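Local coordinates for protein trehalose-6-phosphate phosphatase (Cryptococcus neoformans, PDB 5DX9) that belongs to the trehalose-phosphatase family of the HAD clan, binds a magnesium ion and holds a glycan in a pocket, at residues Met219-Ala222 with Leu223-Phe227; Pro43-Arg46 with Thr47-Ala50; His287-Cys290 with Pro291-Val295. All blocks are in the same frame, centred on the assembly; numbering follows the deposited sequence.

Contact 1: Met219-Ala222 with Leu223-Phe227; sequences MFRA and LRTIF
T225 folds back on R221, one turn earlier in helix 217-225, and shows how a short polar side chain can add a bond in the weakly bonded late part of a helix. From its CB, which lies 3.7 Å from R221 O, the side chain forks. The first branch carries OG1, which donates a hydrogen bond of 3.2 Å to R221 O and reaches that oxygen from above the carbonyl plane. It can do so because OG1 sits between its own backbone N and carbonyl carbon (chi1 57°). The other branch, CG2, passes 3.9 Å from R221 CG, so the methyl crosses the root of the arginine chain at a slant. Farther out, the guanidinium of R221 turns to D218 in a salt bridge.

The same oxygen serves two amides as well. T225 N bonds R221 O at 2.9 Å, nearly in line with the carbonyl, while R224 N arrives at 3.0 Å from well above the carbonyl plane. On the buried side, L223 N bonds M219 O at 3.1 Å, and the leucine side chain continues onto I207 and C209 of strand 206-211 and V270 and A272 of strand 270-275. Three donors thus converge on R221 O from different directions, one regular helical amide, one amide of a tighter turn and one hydroxyl, a pattern that satisfies the carbonyl where the regular helical bonding weakens.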
loop_
_atom_site.group_PDB
_atom_site.type_symbol
_atom_site.label_atom_id
_atom_site.label_comp_id
_atom_site.label_asym_id
_atom_site.label_seq_id
_atom_site.Cartn_x
_atom_site.Cartn_y
_atom_site.Cartn_z
HETATM N N MSE A 219 -3.177 -5.236 2.801
HETATM C CA MSE A 219 -4.265 -4.272 2.752
HETATM C C MSE A 219 -5.613 -4.971 2.623
HETATM O O MSE A 219 -6.560 -4.645 3.335
HETATM C CB MSE A 219 -4.066 -3.301 1.589
HETATM C CG MSE A 219 -2.782 -2.502 1.675
HETATM SE SE MSE A 219 -2.868 -0.857 0.644
HETATM C CE MSE A 219 -2.941 -1.605 -1.157
ATOM N N PHE A 220 -5.692 -5.936 1.712
ATOM C CA PHE A 220 -6.937 -6.653 1.468
ATOM C C PHE A 220 -7.377 -7.424 2.708
ATOM O O PHE A 220 -8.565 -7.457 3.037
ATOM C CB PHE A 220 -6.786 -7.602 0.278
ATOM C CG PHE A 220 -6.341 -6.919 -0.988
ATOM C CD1 PHE A 220 -6.587 -5.569 -1.186
ATOM C CD2 PHE A 220 -5.669 -7.624 -1.975
ATOM C CE1 PHE A 220 -6.177 -4.936 -2.343
ATOM C CE2 PHE A 220 -5.253 -6.996 -3.135
ATOM C CZ PHE A 220 -5.507 -5.652 -3.320
ATOM N N ARG A 221 -6.414 -8.032 3.402
ATOM C CA ARG A 221 -6.712 -8.786 4.611
ATOM C C ARG A 221 -7.242 -7.882 5.715
ATOM O O ARG A 221 -8.203 -8.227 6.399
ATOM C CB ARG A 221 -5.477 -9.539 5.112
ATOM C CG ARG A 221 -5.725 -10.308 6.410
ATOM C CD ARG A 221 -4.706 -11.416 6.628
ATOM N NE ARG A 221 -3.346 -10.898 6.608
ATOM C CZ ARG A 221 -2.430 -11.224 5.703
ATOM N NH1 ARG A 221 -2.716 -12.089 4.740
ATOM N NH2 ARG A 221 -1.221 -10.690 5.771
ATOM N N ALA A 222 -6.608 -6.727 5.886
ATOM C CA ALA A 222 -7.029 -5.783 6.911
ATOM C C ALA A 222 -8.453 -5.310 6.639
ATOM O O ALA A 222 -9.223 -5.070 7.569
ATOM C CB ALA A 222 -6.073 -4.600 6.978
ATOM N N LEU A 223 -8.800 -5.192 5.361
ATOM C CA LEU A 223 -10.133 -4.741 4.968
ATOM C C LEU A 223 -11.192 -5.814 5.175
ATOM O O LEU A 223 -12.385 -5.551 5.018
ATOM C CB LEU A 223 -10.138 -4.295 3.507
ATOM C CG LEU A 223 -9.480 -2.944 3.243
ATOM C CD1 LEU A 223 -9.501 -2.608 1.757
ATOM C CD2 LEU A 223 -10.176 -1.869 4.060
ATOM N N ARG A 224 -10.753 -7.018 5.530
ATOM C CA ARG A 224 -11.670 -8.113 5.820
ATOM C C ARG A 224 -11.788 -8.387 7.315
ATOM O O ARG A 224 -12.891 -8.564 7.832
ATOM C CB ARG A 224 -11.223 -9.380 5.095
ATOM C CG ARG A 224 -11.489 -9.357 3.596
ATOM C CD ARG A 224 -10.612 -10.362 2.870
ATOM N NE ARG A 224 -10.735 -11.699 3.439
ATOM C CZ ARG A 224 -11.475 -12.667 2.911
ATOM N NH1 ARG A 224 -12.156 -12.449 1.793
ATOM N NH2 ARG A 224 -11.529 -13.852 3.499
ATOM N N THR A 225 -10.652 -8.413 8.005
ATOM C CA THR A 225 -10.616 -8.856 9.396
ATOM C C THR A 225 -11.164 -7.833 10.390
ATOM O O THR A 225 -11.190 -8.092 11.593
ATOM C CB THR A 225 -9.183 -9.231 9.826
ATOM O OG1 THR A 225 -8.309 -8.113 9.627
ATOM C CG2 THR A 225 -8.677 -10.423 9.022
ATOM N N ILE A 226 -11.599 -6.674 9.903
ATOM C CA ILE A 226 -12.321 -5.744 10.767
ATOM C C ILE A 226 -13.710 -6.304 11.059
ATOM O O ILE A 226 -14.345 -5.949 12.052
ATOM C CB ILE A 226 -12.460 -4.346 10.149
ATOM C CG1 ILE A 226 -13.057 -4.439 8.742
ATOM C CG2 ILE A 226 -11.121 -3.641 10.134
ATOM C CD1 ILE A 226 -13.418 -3.096 8.147
ATOM N N PHE A 227 -14.167 -7.184 10.175
ATOM C CA PHE A 227 -15.445 -7.864 10.338
ATOM C C PHE A 227 -15.216 -9.268 10.866
ATOM O O PHE A 227 -14.194 -9.884 10.565
ATOM C CB PHE A 227 -16.197 -7.917 9.009
ATOM C CG PHE A 227 -16.329 -6.585 8.336
ATOM C CD1 PHE A 227 -16.879 -5.507 9.009
ATOM C CD2 PHE A 227 -15.889 -6.405 7.036
ATOM C CE1 PHE A 227 -16.998 -4.277 8.396
ATOM C CE2 PHE A 227 -16.005 -5.177 6.415
ATOM C CZ PHE A 227 -16.562 -4.111 7.098
#

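Contact 2: Pro43-Arg46 with Thr47-Ala50; sequences PTER and TRNA
The first turn of helix 45-56 begins at its N-cap, T44, whose hydroxyl meets that of T47 three residues on. The two OG1 atoms are 2.9 Å apart and hydrogen-bonded, and the side chains cross at about a right angle. A chi1 of 65° tucks T44 OG1 inward above its own backbone, which directs the oxygen over the start of the helix. The methyl of T47 turns another way, toward P43, with T47 CG2 4.2 Å from P43 CB.

This is the helical limb of a beta-alpha-beta unit, in which the chain leaves strand 21-25, runs through helix 45-56 and returns in the neighbouring parallel strand 60-65. The turn packs against helix 70-77: P43 touches H76 and W77, and T47 rests on W77.

On the outer side of the turn, E45 and R48 form a salt bridge. R48 takes the carboxylate side-on: NH2 reaches E45 OE1 at 3.1 Å, and NE reaches E45 OE2 at 3.2 Å. A weaker bond joins NH2 to OE2 as well. Both oxygens lie close to the guanidinium plane, yet the nitrogens stand above the carboxylate plane, for the two flat groups are turned 61° against each other. The bend of the arginine chain at chi3 (43°) swings its head back over the start of the helix. T44 O then lies over one face of the guanidinium, 3.6 Å above its plane and displaced toward the rim of the group, and also accepts the backbone bond from R48 N at 3.1 Å. P43 CG comes within 3.7 Å of R48 NH1, the proline ring and the arginine chain crossing slantwise, while R46 reaches across to helix 291-306, where its NH2 forms a salt bridge with E299.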
loop_
_atom_site.group_PDB
_atom_site.type_symbol
_atom_site.label_atom_id
_atom_site.label_comp_id
_atom_site.label_asym_id
_atom_site.label_seq_id
_atom_site.Cartn_x
_atom_site.Cartn_y
_atom_site.Cartn_z
ATOM N N PRO A 43 3.896 9.417 -13.094
ATOM C CA PRO A 43 2.464 9.433 -13.407
ATOM C C PRO A 43 2.157 10.262 -14.648
ATOM O O PRO A 43 2.786 11.296 -14.874
ATOM C CB PRO A 43 1.837 10.060 -12.155
ATOM C CG PRO A 43 2.924 10.885 -11.566
ATOM C CD PRO A 43 4.201 10.142 -11.849
ATOM N N THR A 44 1.200 9.801 -15.446
ATOM C CA THR A 44 0.795 10.515 -16.648
ATOM C C THR A 44 0.019 11.771 -16.280
ATOM O O THR A 44 -0.225 12.034 -15.102
ATOM C CB THR A 44 -0.077 9.640 -17.562
ATOM O OG1 THR A 44 -1.312 9.344 -16.899
ATOM C CG2 THR A 44 0.638 8.342 -17.896
ATOM N N GLU A 45 -0.372 12.541 -17.289
ATOM C CA GLU A 45 -1.156 13.746 -17.058
ATOM C C GLU A 45 -2.552 13.387 -16.559
ATOM O O GLU A 45 -3.032 13.946 -15.574
ATOM C CB GLU A 45 -1.248 14.584 -18.336
ATOM C CG GLU A 45 -1.290 16.077 -18.077
ATOM C CD GLU A 45 -0.092 16.550 -17.277
ATOM O OE1 GLU A 45 1.052 16.337 -17.741
ATOM O OE2 GLU A 45 -0.293 17.117 -16.180
ATOM N N ARG A 46 -3.196 12.449 -17.247
ATOM C CA ARG A 46 -4.541 12.019 -16.883
ATOM C C ARG A 46 -4.583 11.434 -15.475
ATOM O O ARG A 46 -5.534 11.668 -14.729
ATOM C CB ARG A 46 -5.063 10.995 -17.894
ATOM C CG ARG A 46 -5.399 11.586 -19.254
ATOM C CD ARG A 46 -5.661 10.498 -20.287
ATOM N NE ARG A 46 -6.741 9.597 -19.895
ATOM C CZ ARG A 46 -7.102 8.521 -20.588
ATOM N NH1 ARG A 46 -6.467 8.212 -21.708
ATOM N NH2 ARG A 46 -8.095 7.752 -20.163
ATOM N N THR A 47 -3.549 10.681 -15.112
ATOM C CA THR A 47 -3.479 10.057 -13.794
ATOM C C THR A 47 -3.357 11.108 -12.701
ATOM O O THR A 47 -4.074 11.069 -11.698
ATOM C CB THR A 47 -2.290 9.081 -13.692
ATOM O OG1 THR A 47 -2.500 7.974 -14.577
ATOM C CG2 THR A 47 -2.139 8.565 -12.269
ATOM N N ARG A 48 -2.441 12.049 -12.905
ATOM C CA ARG A 48 -2.234 13.143 -11.966
ATOM C C ARG A 48 -3.516 13.947 -11.784
ATOM O O ARG A 48 -3.849 14.356 -10.672
ATOM C CB ARG A 48 -1.095 14.047 -12.444
ATOM C CG ARG A 48 -1.069 15.421 -11.795
ATOM C CD ARG A 48 0.264 16.126 -12.038
ATOM N NE ARG A 48 0.730 15.977 -13.414
ATOM C CZ ARG A 48 1.632 15.080 -13.802
ATOM N NH1 ARG A 48 2.169 14.253 -12.913
ATOM N NH2 ARG A 48 2.001 15.012 -15.075
ATOM N N ASN A 49 -4.238 14.159 -12.878
ATOM C CA ASN A 49 -5.490 14.905 -12.833
ATOM C C ASN A 49 -6.566 14.186 -12.022
ATOM O O ASN A 49 -7.280 14.807 -11.233
ATOM C CB ASN A 49 -6.003 15.175 -14.248
ATOM C CG ASN A 49 -5.111 16.125 -15.021
ATOM O OD1 ASN A 49 -4.272 16.818 -14.444
ATOM N ND2 ASN A 49 -5.294 16.171 -16.335
ATOM N N ALA A 50 -6.673 12.875 -12.220
ATOM C CA ALA A 50 -7.692 12.074 -11.550
ATOM C C ALA A 50 -7.531 12.114 -10.034
ATOM O O ALA A 50 -8.476 12.427 -9.309
ATOM C CB ALA A 50 -7.645 10.636 -12.049
#

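Contact 3: His287-Cys290 with Pro291-Val295; sequences HVTC and PEEVV
At this strand-to-helix junction C290 holds the N-cap position of helix 291-306, and its carbonyl oxygen starts the helical bonding. C290 O receives two weak hydrogen bonds, from E293 N at 3.1 Å and from V294 N at 3.4 Å, so it is shared between a tighter turn and the regular helical pattern. P291 follows at once. Proline suits the first position of a helix, since no amide hydrogen is called for there. The carbonyl of P291 in turn accepts V295 N at 3.3 Å, which carries the helix onward.

Side chains flank this turn. V288, at the end of the strand, points its CB toward the helix, and CG1, anti to the backbone N (chi1 164°), is the methyl on that side. V288 CG1 is 4.1 Å from V294 CG2, a loose apolar touch, although the exact placement of the V288 methyl is doubtful; V294 CG2 also lies 3.8 Å from C290 O. On the outer side the carboxylate of E293 reaches back beside T289, E293 OE2 standing 3.0 Å from T289 OG1, although the angle is too poor for a hydrogen bond between that pair. E292 bends at chi2 (87°) and lays OE1 3.7 Å from C290 CB. Two acidic groups near the start of a helix are probably favoured by its dipole.

Strand 286-288 is the outermost on this side of the main sheet. V288 pairs by backbone bonds with T274 and G276, the backbone of H287 bonds those of P4 and L6 near the chain start, and V294, in the first turn of helix 291-306, packs on V275 of strand 270-275.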
loop_
_atom_site.group_PDB
_atom_site.type_symbol
_atom_site.label_atom_id
_atom_site.label_comp_id
_atom_site.label_asym_id
_atom_site.label_seq_id
_atom_site.Cartn_x
_atom_site.Cartn_y
_atom_site.Cartn_z
ATOM N N HIS A 287 -11.207 -7.310 -9.102
ATOM C CA HIS A 287 -9.973 -7.139 -9.856
ATOM C C HIS A 287 -10.152 -6.191 -11.027
ATOM O O HIS A 287 -11.270 -5.930 -11.482
ATOM C CB HIS A 287 -9.443 -8.481 -10.378
ATOM C CG HIS A 287 -10.117 -8.954 -11.631
ATOM N ND1 HIS A 287 -11.176 -9.841 -11.616
ATOM C CD2 HIS A 287 -9.886 -8.666 -12.933
ATOM C CE1 HIS A 287 -11.565 -10.077 -12.857
ATOM N NE2 HIS A 287 -10.803 -9.378 -13.676
ATOM N N VAL A 288 -9.020 -5.689 -11.499
ATOM C CA VAL A 288 -8.913 -4.977 -12.759
ATOM C C VAL A 288 -7.616 -5.459 -13.400
ATOM O O VAL A 288 -6.633 -5.693 -12.698
ATOM C CB VAL A 288 -8.911 -3.455 -12.561
ATOM C CG1 VAL A 288 -8.406 -2.754 -13.809
ATOM C CG2 VAL A 288 -10.306 -2.976 -12.195
ATOM N N THR A 289 -7.611 -5.638 -14.716
ATOM C CA THR A 289 -6.474 -6.283 -15.369
ATOM C C THR A 289 -5.234 -5.394 -15.462
ATOM O O THR A 289 -4.111 -5.886 -15.374
ATOM C CB THR A 289 -6.839 -6.756 -16.787
ATOM O OG1 THR A 289 -7.550 -5.720 -17.473
ATOM C CG2 THR A 289 -7.709 -7.995 -16.719
ATOM N N CYS A 290 -5.443 -4.093 -15.630
ATOM C CA CYS A 290 -4.349 -3.160 -15.874
ATOM C C CYS A 290 -4.425 -1.950 -14.953
ATOM O O CYS A 290 -5.510 -1.571 -14.504
ATOM C CB CYS A 290 -4.363 -2.699 -17.335
ATOM S SG CYS A 290 -4.365 -4.037 -18.541
ATOM N N PRO A 291 -3.268 -1.331 -14.674
ATOM C CA PRO A 291 -3.244 -0.102 -13.879
ATOM C C PRO A 291 -4.036 0.994 -14.578
ATOM O O PRO A 291 -4.665 1.818 -13.920
ATOM C CB PRO A 291 -1.752 0.255 -13.811
ATOM C CG PRO A 291 -1.033 -1.005 -14.181
ATOM C CD PRO A 291 -1.924 -1.709 -15.141
ATOM N N GLU A 292 -4.006 0.990 -15.908
ATOM C CA GLU A 292 -4.700 2.005 -16.688
ATOM C C GLU A 292 -6.208 1.953 -16.450
ATOM O O GLU A 292 -6.878 2.985 -16.460
ATOM C CB GLU A 292 -4.398 1.843 -18.180
ATOM C CG GLU A 292 -2.975 2.225 -18.589
ATOM C CD GLU A 292 -1.979 1.082 -18.451
ATOM O OE1 GLU A 292 -2.147 0.225 -17.558
ATOM O OE2 GLU A 292 -1.020 1.041 -19.249
ATOM N N GLU A 293 -6.736 0.752 -16.235
ATOM C CA GLU A 293 -8.168 0.588 -16.006
ATOM C C GLU A 293 -8.542 1.062 -14.607
ATOM O O GLU A 293 -9.672 1.485 -14.368
ATOM C CB GLU A 293 -8.593 -0.871 -16.201
ATOM C CG GLU A 293 -8.404 -1.407 -17.611
ATOM C CD GLU A 293 -8.983 -2.805 -17.789
ATOM O OE1 GLU A 293 -9.585 -3.333 -16.830
ATOM O OE2 GLU A 293 -8.841 -3.373 -18.893
ATOM N N VAL A 294 -7.591 0.985 -13.681
ATOM C CA VAL A 294 -7.812 1.511 -12.344
ATOM C C VAL A 294 -8.050 3.012 -12.418
ATOM O O VAL A 294 -8.936 3.543 -11.749
ATOM C CB VAL A 294 -6.625 1.235 -11.406
ATOM C CG1 VAL A 294 -6.796 2.010 -10.113
ATOM C CG2 VAL A 294 -6.500 -0.253 -11.126
ATOM N N VAL A 295 -7.258 3.689 -13.243
ATOM C CA VAL A 295 -7.384 5.132 -13.418
ATOM C C VAL A 295 -8.647 5.497 -14.187
ATOM O O VAL A 295 -9.392 6.385 -13.779
ATOM C CB VAL A 295 -6.169 5.720 -14.155
ATOM C CG1 VAL A 295 -6.422 7.179 -14.516
ATOM C CG2 VAL A 295 -4.920 5.578 -13.303
#

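Contact 2 comes first along the chain, then contact 1, then contact 3. Contacts 2 and 3 lie at helix starts, those of helix 45-56 and helix 291-306, and contact 1 in the later part of helix 217-225. Contacts 2 and 3 are neighbours, their centres about 14 Å apart, and touch where T47 OG1 packs 3.6 Å from V295 CG2; a salt bridge also links their two helices. Contact 1 lies apart, its centre about 29 Å from that of contact 2, on the opposite side of the chain's centre, and about 21 Å from that of contact 3. Helices thus cover both faces of one mixed sheet, as in the HAD fold.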